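Local coordinates for phosphotriesterase homology protein (Escherichia coli, PDB 1BF6) that catalyses the zinc-dependent hydrolysis of phosphorylated glyceryl acetates and also acts on aromatic acetates and propionates, at residues R60-L66 / I112-L117; V77-Y83 / A119-I125; C186-D190 / Y215-R221. One frame throughout, in Å; residues are numbered along the deposited sequence.

Interaction 1: residues R60-L66 / I112-L117; sequences RNAQFML and IDGTEL
Arg60 reaches Asp113 with CG trans to its backbone N (chi1 -175°) and a bend at chi3 (67°) that turns the guanidinium side-on to the carboxylate. Asp113 meets it with CG beside its own backbone N. This salt bridge ties the start of helix 62-72 to a type I' beta turn, Ile112 to Thr115, on the outside of the TIM barrel. Arg60 NE gives a nearly straight bond to Asp113 OD2 at 2.9 Å, and NH2 gives one to OD1. The match is not flat: the two planes are 45° apart. Both acceptors lie close to the guanidinium plane, whereas OD1 is approached from above the carboxylate. Asp113 OD2 takes a second bond on its anti side, from Ala62 N at 3.0 Å, and so holds an amide of the first helical turn. A water joins Arg60 O to Asp113 OD1. Elsewhere, Arg60 NH2 also forms a salt bridge with Glu107.

Ile112 CB lies over one face of the guanidinium, offset toward its rim. Beside the salt bridge, Ala62 CB fits against Ile112 CG1 at 3.7 Å and is also close to Thr115 OG1. Met65 CE reaches Ile112 CD1 and Leu117 CD2. Leu66 CD2 packs on Leu117 CB at 3.8 Å, the two side chains running past each other in opposite directions. Leu66 CD1 lies against Thr115 CB and the carboxylate of Glu116. At the outer edge, one water links Gln63 OE1 to Glu116 OE1. Gln63 NE2 is held by Asp67. Within the turn, Thr115 OG1 donates to Ile112 O at 2.9 Å and accepts from Leu117 N, an ST turn.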
# COMPACT_ATOMS: atom_id res chain seq x y z
N ARG A 60 -6.02 -12.73 -1.62
CA ARG A 60 -7.04 -11.85 -1.05
C ARG A 60 -8.24 -12.66 -0.57
O ARG A 60 -8.56 -13.72 -1.10
CB ARG A 60 -7.49 -10.82 -2.10
CG ARG A 60 -8.49 -9.75 -1.60
CD ARG A 60 -8.98 -8.86 -2.76
NE ARG A 60 -9.81 -9.62 -3.68
CZ ARG A 60 -9.90 -9.40 -4.99
NH1 ARG A 60 -9.22 -8.41 -5.56
NH2 ARG A 60 -10.62 -10.22 -5.75
N ASN A 61 -8.92 -12.14 0.45
CA ASN A 61 -10.10 -12.77 1.02
C ASN A 61 -11.06 -11.68 1.44
O ASN A 61 -10.99 -11.18 2.57
CB ASN A 61 -9.71 -13.62 2.23
CG ASN A 61 -10.81 -14.57 2.66
OD1 ASN A 61 -10.53 -15.71 3.00
ND2 ASN A 61 -12.05 -14.10 2.67
N ALA A 62 -11.96 -11.32 0.53
CA ALA A 62 -12.94 -10.27 0.78
C ALA A 62 -13.81 -10.52 2.02
O ALA A 62 -14.05 -9.61 2.80
CB ALA A 62 -13.83 -10.06 -0.46
N GLN A 63 -14.24 -11.76 2.21
CA GLN A 63 -15.09 -12.09 3.35
C GLN A 63 -14.38 -11.82 4.68
O GLN A 63 -14.96 -11.26 5.61
CB GLN A 63 -15.58 -13.53 3.28
CG GLN A 63 -16.70 -13.81 4.25
CD GLN A 63 -17.89 -12.90 4.03
OE1 GLN A 63 -18.48 -12.90 2.95
NE2 GLN A 63 -18.23 -12.11 5.03
N PHE A 64 -13.10 -12.20 4.73
CA PHE A 64 -12.26 -12.01 5.90
C PHE A 64 -12.19 -10.53 6.25
O PHE A 64 -12.25 -10.16 7.42
CB PHE A 64 -10.86 -12.53 5.58
CG PHE A 64 -9.92 -12.56 6.76
CD1 PHE A 64 -9.24 -11.41 7.16
CD2 PHE A 64 -9.66 -13.75 7.43
CE1 PHE A 64 -8.31 -11.45 8.20
CE2 PHE A 64 -8.73 -13.81 8.46
CZ PHE A 64 -8.06 -12.66 8.84
N MET A 65 -12.04 -9.70 5.21
CA MET A 65 -11.96 -8.25 5.40
C MET A 65 -13.31 -7.68 5.85
O MET A 65 -13.36 -6.79 6.71
CB MET A 65 -11.46 -7.56 4.13
CG MET A 65 -10.04 -7.99 3.73
SD MET A 65 -9.29 -7.03 2.41
CE MET A 65 -10.13 -7.73 0.96
N LEU A 66 -14.40 -8.21 5.29
CA LEU A 66 -15.75 -7.77 5.66
C LEU A 66 -16.00 -8.11 7.13
O LEU A 66 -16.61 -7.32 7.86
CB LEU A 66 -16.81 -8.50 4.81
CG LEU A 66 -17.04 -8.04 3.37
CD1 LEU A 66 -17.98 -9.02 2.67
CD2 LEU A 66 -17.61 -6.62 3.36
N ILE A 112 -15.78 -8.07 -5.32
CA ILE A 112 -14.65 -8.98 -5.28
C ILE A 112 -14.95 -10.26 -4.51
O ILE A 112 -15.76 -10.27 -3.58
CB ILE A 112 -13.37 -8.32 -4.69
CG1 ILE A 112 -13.63 -7.76 -3.29
CG2 ILE A 112 -12.82 -7.26 -5.64
CD1 ILE A 112 -12.36 -7.33 -2.57
N ASP A 113 -14.34 -11.34 -4.97
CA ASP A 113 -14.49 -12.66 -4.35
C ASP A 113 -15.91 -13.13 -4.06
O ASP A 113 -16.16 -13.83 -3.07
CB ASP A 113 -13.61 -12.75 -3.09
CG ASP A 113 -12.17 -12.31 -3.34
OD1 ASP A 113 -11.61 -12.64 -4.42
OD2 ASP A 113 -11.59 -11.62 -2.48
N GLY A 114 -16.85 -12.73 -4.92
CA GLY A 114 -18.23 -13.14 -4.76
C GLY A 114 -18.99 -12.46 -3.64
O GLY A 114 -20.07 -12.90 -3.28
N THR A 115 -18.44 -11.37 -3.11
CA THR A 115 -19.10 -10.64 -2.03
C THR A 115 -19.59 -9.28 -2.51
O THR A 115 -19.34 -8.86 -3.64
CB THR A 115 -18.13 -10.40 -0.82
OG1 THR A 115 -17.12 -9.45 -1.18
CG2 THR A 115 -17.45 -11.69 -0.39
N GLU A 116 -20.23 -8.56 -1.59
CA GLU A 116 -20.75 -7.23 -1.84
C GLU A 116 -19.63 -6.18 -1.79
O GLU A 116 -19.81 -5.05 -2.24
CB GLU A 116 -21.84 -6.90 -0.81
CG GLU A 116 -21.34 -6.77 0.66
CD GLU A 116 -21.41 -8.07 1.48
OE1 GLU A 116 -21.42 -9.19 0.91
OE2 GLU A 116 -21.44 -7.95 2.73
N LEU A 117 -18.48 -6.54 -1.23
CA LEU A 117 -17.34 -5.62 -1.13
C LEU A 117 -16.75 -5.35 -2.53
O LEU A 117 -16.66 -6.26 -3.35
CB LEU A 117 -16.25 -6.21 -0.20
CG LEU A 117 -15.00 -5.36 0.10
CD1 LEU A 117 -15.41 -4.01 0.72
CD2 LEU A 117 -14.05 -6.09 1.04
O HOH W 1 -9.12 -13.92 -3.72
O HOH W 2 -20.55 -9.92 5.36
O HOH W 3 -20.55 -11.62 1.91

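Interaction 2: residues V77-Y83 / A119-I125. With ZN (zinc ion), chain C; ZN (zinc ion), chain D.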
# COMPACT_ATOMS: atom_id res chain seq x y z
N VAL A 77 -10.17 -0.61 2.91
CA VAL A 77 -10.30 -0.36 1.48
C VAL A 77 -9.57 -1.48 0.75
O VAL A 77 -8.35 -1.60 0.87
CB VAL A 77 -9.69 1.00 1.07
CG1 VAL A 77 -9.77 1.17 -0.46
CG2 VAL A 77 -10.41 2.15 1.79
N ALA A 78 -10.33 -2.32 0.05
CA ALA A 78 -9.79 -3.44 -0.72
C ALA A 78 -9.20 -3.00 -2.07
O ALA A 78 -9.49 -1.90 -2.56
CB ALA A 78 -10.88 -4.49 -0.92
N CYS A 79 -8.37 -3.84 -2.67
CA CYS A 79 -7.75 -3.51 -3.96
C CYS A 79 -7.98 -4.53 -5.08
O CYS A 79 -8.54 -5.61 -4.85
CB CYS A 79 -6.24 -3.32 -3.79
SG CYS A 79 -5.30 -4.86 -3.49
N THR A 80 -7.57 -4.15 -6.28
CA THR A 80 -7.66 -5.01 -7.46
C THR A 80 -6.38 -4.81 -8.28
O THR A 80 -5.86 -3.69 -8.36
CB THR A 80 -8.90 -4.71 -8.38
OG1 THR A 80 -8.86 -5.60 -9.51
CG2 THR A 80 -8.89 -3.27 -8.89
N GLY A 81 -5.86 -5.89 -8.85
CA GLY A 81 -4.66 -5.76 -9.67
C GLY A 81 -3.85 -7.04 -9.76
O GLY A 81 -4.35 -8.13 -9.48
N TYR A 82 -2.61 -6.91 -10.23
CA TYR A 82 -1.68 -8.03 -10.34
C TYR A 82 -0.37 -7.57 -9.70
O TYR A 82 0.05 -6.42 -9.86
CB TYR A 82 -1.50 -8.48 -11.79
CG TYR A 82 -2.65 -9.34 -12.28
CD1 TYR A 82 -3.79 -8.76 -12.85
CD2 TYR A 82 -2.62 -10.74 -12.14
CE1 TYR A 82 -4.87 -9.55 -13.25
CE2 TYR A 82 -3.69 -11.53 -12.55
CZ TYR A 82 -4.82 -10.94 -13.10
OH TYR A 82 -5.90 -11.71 -13.45
N TYR A 83 0.27 -8.50 -8.98
CA TYR A 83 1.48 -8.23 -8.20
C TYR A 83 2.79 -7.90 -8.92
O TYR A 83 3.11 -6.73 -9.11
CB TYR A 83 1.65 -9.38 -7.20
CG TYR A 83 2.63 -9.13 -6.07
CD1 TYR A 83 2.93 -7.84 -5.64
CD2 TYR A 83 3.26 -10.20 -5.45
CE1 TYR A 83 3.84 -7.63 -4.61
CE2 TYR A 83 4.16 -10.01 -4.42
CZ TYR A 83 4.45 -8.72 -4.01
OH TYR A 83 5.38 -8.55 -3.02
N ALA A 119 -13.52 -3.31 -4.86
CA ALA A 119 -12.17 -2.78 -4.78
C ALA A 119 -12.25 -1.25 -4.88
O ALA A 119 -12.97 -0.70 -5.72
CB ALA A 119 -11.30 -3.33 -5.91
N GLY A 120 -11.54 -0.57 -3.97
CA GLY A 120 -11.53 0.88 -3.97
C GLY A 120 -10.26 1.49 -4.54
O GLY A 120 -10.16 2.71 -4.65
N ILE A 121 -9.29 0.65 -4.91
CA ILE A 121 -8.01 1.12 -5.45
C ILE A 121 -7.40 0.02 -6.32
O ILE A 121 -7.72 -1.16 -6.14
CB ILE A 121 -7.02 1.51 -4.27
CG1 ILE A 121 -5.80 2.27 -4.78
CG2 ILE A 121 -6.58 0.25 -3.51
CD1 ILE A 121 -5.00 2.96 -3.67
N ILE A 122 -6.61 0.41 -7.32
CA ILE A 122 -5.92 -0.52 -8.22
C ILE A 122 -4.57 -0.65 -7.55
O ILE A 122 -3.74 0.27 -7.60
CB ILE A 122 -5.75 0.06 -9.64
CG1 ILE A 122 -7.13 0.29 -10.28
CG2 ILE A 122 -4.84 -0.84 -10.48
CD1 ILE A 122 -7.12 1.34 -11.34
N ALA A 123 -4.31 -1.81 -6.97
CA ALA A 123 -3.08 -1.93 -6.18
C ALA A 123 -2.76 -3.38 -5.83
O ALA A 123 -3.66 -4.17 -6.00
CB ALA A 123 -3.39 -1.26 -4.82
N GLU A 124 -1.74 -3.83 -5.10
CA GLU A 124 -0.45 -3.29 -5.22
C GLU A 124 0.18 -3.71 -6.55
O GLU A 124 0.29 -4.93 -6.71
CB GLU A 124 0.61 -3.36 -4.09
CG GLU A 124 0.96 -4.81 -3.68
CD GLU A 124 2.04 -4.68 -2.54
OE1 GLU A 124 2.93 -4.11 -3.10
OE2 GLU A 124 1.50 -5.28 -1.64
N ILE A 125 0.33 -2.80 -7.50
CA ILE A 125 0.90 -3.19 -8.78
C ILE A 125 2.39 -2.95 -8.76
O ILE A 125 2.86 -1.83 -8.58
CB ILE A 125 0.13 -2.55 -9.97
CG1 ILE A 125 0.26 -1.04 -9.98
CG2 ILE A 125 -1.37 -2.91 -9.88
CD1 ILE A 125 -0.33 -0.40 -11.24
ZN ZN C . 2.49 -5.07 0.51
ZN ZN D . 4.73 -4.44 -1.89
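Thr80 N donates to Ile121 O at 3.0 Å, and Ala123 N donates to Thr80 O at 2.8 Å. These backbone hydrogen bonds join strand 75-80 to the chain entering strand 122-126, neighbours in the TIM barrel. Gly120 N binds Ala78 O, and Ile121 N adds a weak bond. Thr80 and Ile122 form a parallel bridge, although the short segments cross at 68°. CA-H...O contacts, such as Ile125 CA to Tyr82 O, add to this backbone pairing.

Among the apolar contacts, Cys79 CB touches Ile121 CG2 and Ala123 CB. On the other side of the strand, Thr80 CB meets Ala119 CB at 3.7 Å. Thr80 OG1 is bonded to Glu107.

Metal binding involves Glu124, which follows a cis peptide. Its chain, extended beyond CG (chi2 180°), carries the carboxylate out to the two zinc ions. OE2 binds one zinc at 2.4 Å and OE1 the other at 2.2 Å. His11, His13 and Asp242 complete the first site; His157 and His185 the second. The Tyr83 ring runs alongside Glu124, pointing the same way, with CE1 3.9 Å from OE1 and the planes 63° apart. A serine in place of Tyr83 would probably leave a gap where the ring lies along Glu124 CG and OE1. One carboxylate thus bridges two zinc ions, and its negative charge probably helps offset theirs.

Interaction 3: residues C186-D190 / Y215-R221; sequences CDLKD and YYPDEKR. With SO4 (sulfate ion), chain F; SO4 (sulfate ion), chain E.
Asp187 OD2 forms a salt bridge with Arg221 NE at 3.0 Å. The carboxylate and guanidinium planes are 81° apart. Arg221 NE comes from above the carboxylate, while OD2 stays in the guanidinium plane. The network continues within residues 215-221, where Arg221 NH1 makes weak bonds to Asp218 OD1 and Tyr216 O. Thr209 binds both Asp187 OD1 and Arg221 NH2.

The second strong bond runs from Tyr216 OH to Asp190 OD1 at 2.7 Å. It uses the anti lone pair of that oxygen, which lies at the ring edge. The Tyr216 CG is trans to its backbone N (chi1 -170°), which lays the ring against the chain of residues 188-189. Lys189 N sits 3.5 Å above the ring centre, and Lys189 CA is over the same face. Asp187 O approaches CD2 obliquely.

Further out, Leu188 CD2 packs on Tyr215 CB at 3.6 Å and runs beside the Arg221 guanidinium. A water bonded to Leu188 O makes a weak bond to Tyr215 O. Tyr215 OH and Lys189 NZ each bind a separate sulfate, probably from the crystallisation liquor.

These contacts join the loop after strand 181-183 to the start of helix 218-230 in the TIM barrel. Two acidic groups flank Arg221, so its positive charge is probably well compensated, and the loop that follows the zinc ligand His185 is tied to that helix by charge as well as packing.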
# COMPACT_ATOMS: atom_id res chain seq x y z
N CYS A 186 9.20 3.43 -0.92
CA CYS A 186 10.27 4.34 -1.31
C CYS A 186 11.32 4.45 -0.21
O CYS A 186 12.34 5.11 -0.39
CB CYS A 186 9.72 5.74 -1.59
SG CYS A 186 8.57 5.83 -2.98
N ASP A 187 11.08 3.75 0.89
CA ASP A 187 11.94 3.81 2.08
C ASP A 187 12.75 2.54 2.43
O ASP A 187 12.81 2.14 3.59
CB ASP A 187 11.08 4.23 3.28
CG ASP A 187 10.00 3.19 3.63
OD1 ASP A 187 9.63 2.37 2.75
OD2 ASP A 187 9.51 3.19 4.79
N LEU A 188 13.38 1.92 1.44
CA LEU A 188 14.20 0.72 1.68
C LEU A 188 15.69 0.96 1.41
O LEU A 188 16.51 0.05 1.48
CB LEU A 188 13.66 -0.47 0.89
CG LEU A 188 12.38 -1.07 1.47
CD1 LEU A 188 11.70 -2.02 0.49
CD2 LEU A 188 12.71 -1.77 2.77
N LYS A 189 16.04 2.22 1.15
CA LYS A 189 17.41 2.64 0.90
C LYS A 189 17.44 4.17 0.87
O LYS A 189 16.38 4.81 0.91
CB LYS A 189 17.91 2.09 -0.45
CG LYS A 189 17.22 2.71 -1.65
CD LYS A 189 17.90 2.32 -2.93
CE LYS A 189 17.10 2.78 -4.13
NZ LYS A 189 17.73 2.32 -5.39
N ASP A 190 18.65 4.75 0.86
CA ASP A 190 18.81 6.20 0.77
C ASP A 190 18.25 6.46 -0.62
O ASP A 190 18.84 6.07 -1.62
CB ASP A 190 20.30 6.60 0.85
CG ASP A 190 20.91 6.35 2.25
OD1 ASP A 190 20.17 6.05 3.20
OD2 ASP A 190 22.15 6.46 2.39
N TYR A 215 16.18 -4.43 6.69
CA TYR A 215 16.27 -4.04 5.28
C TYR A 215 16.88 -2.65 5.22
O TYR A 215 17.80 -2.38 4.45
CB TYR A 215 14.88 -3.98 4.63
CG TYR A 215 14.23 -5.31 4.33
CD1 TYR A 215 14.97 -6.38 3.81
CD2 TYR A 215 12.85 -5.49 4.49
CE1 TYR A 215 14.36 -7.58 3.45
CE2 TYR A 215 12.23 -6.68 4.15
CZ TYR A 215 12.98 -7.72 3.63
OH TYR A 215 12.35 -8.89 3.27
N TYR A 216 16.35 -1.77 6.08
CA TYR A 216 16.77 -0.37 6.14
C TYR A 216 16.36 0.14 7.53
O TYR A 216 15.27 -0.19 8.01
CB TYR A 216 16.03 0.39 5.04
CG TYR A 216 16.49 1.80 4.78
CD1 TYR A 216 17.76 2.05 4.26
CD2 TYR A 216 15.64 2.87 5.01
CE1 TYR A 216 18.16 3.36 3.98
CE2 TYR A 216 16.03 4.17 4.72
CZ TYR A 216 17.28 4.41 4.21
OH TYR A 216 17.64 5.70 3.92
N PRO A 217 17.21 0.94 8.19
CA PRO A 217 16.87 1.45 9.52
C PRO A 217 15.86 2.60 9.62
O PRO A 217 15.90 3.55 8.84
CB PRO A 217 18.23 1.82 10.11
CG PRO A 217 19.00 2.27 8.91
CD PRO A 217 18.60 1.31 7.82
N ASP A 218 14.96 2.50 10.60
CA ASP A 218 13.95 3.54 10.87
C ASP A 218 14.60 4.91 11.08
O ASP A 218 14.00 5.94 10.75
CB ASP A 218 13.09 3.20 12.10
CG ASP A 218 11.95 2.25 11.80
OD1 ASP A 218 11.59 2.04 10.61
OD2 ASP A 218 11.38 1.70 12.76
N GLU A 219 15.80 4.91 11.64
CA GLU A 219 16.54 6.16 11.88
C GLU A 219 16.77 6.89 10.55
O GLU A 219 16.73 8.12 10.48
CB GLU A 219 17.88 5.87 12.56
CG GLU A 219 18.72 7.12 12.78
CD GLU A 219 20.09 6.83 13.41
OE1 GLU A 219 20.42 5.64 13.61
OE2 GLU A 219 20.83 7.81 13.70
N LYS A 220 17.04 6.12 9.50
CA LYS A 220 17.27 6.69 8.18
C LYS A 220 15.96 7.09 7.50
O LYS A 220 15.94 8.03 6.71
CB LYS A 220 18.10 5.75 7.32
CG LYS A 220 19.52 5.63 7.81
CD LYS A 220 20.40 4.86 6.84
CE LYS A 220 21.84 4.86 7.35
NZ LYS A 220 22.79 4.27 6.36
N ARG A 221 14.87 6.39 7.82
CA ARG A 221 13.55 6.73 7.29
C ARG A 221 13.20 8.10 7.90
O ARG A 221 12.73 9.01 7.21
CB ARG A 221 12.48 5.70 7.71
CG ARG A 221 12.64 4.30 7.09
CD ARG A 221 11.45 3.41 7.43
NE ARG A 221 11.53 2.14 6.71
CZ ARG A 221 12.25 1.09 7.10
NH1 ARG A 221 12.95 1.12 8.23
NH2 ARG A 221 12.37 0.04 6.29
S SO4 F . 8.77 -9.29 3.89
O1 SO4 F . 9.79 -10.32 4.03
O2 SO4 F . 7.45 -9.94 3.49
O3 SO4 F . 8.51 -8.51 5.21
O4 SO4 F . 9.22 -8.26 2.85
S SO4 E . 16.68 2.88 -8.97
O1 SO4 E . 17.85 2.01 -8.91
O2 SO4 E . 15.63 2.28 -9.90
O3 SO4 E . 16.00 3.07 -7.58
O4 SO4 E . 17.12 4.27 -9.43
O HOH W 4 19.20 -0.54 1.98

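Interactions 1 and 2 are neighbours, with centres about 13 Å apart. Arg60 NH1 of interaction 1 probably bonds Cys79 O of interaction 2 at 3.0 Å. Ala78 CB packs against Ile112 CD1 at 3.6 Å, and Met65 CE and Leu117 CD2 also touch it. Interaction 2 reaches the active site directly through Glu124. The Arg60 side chain remains about 12 Å from a bound zinc. Interaction 3 lies on the opposite side of the chain's centre, its centre about 25 Å from that of interaction 2 and 33 Å from that of interaction 1. Its Leu188 side chain is about 8 Å from a zinc and about 4 Å from the side chain of His185.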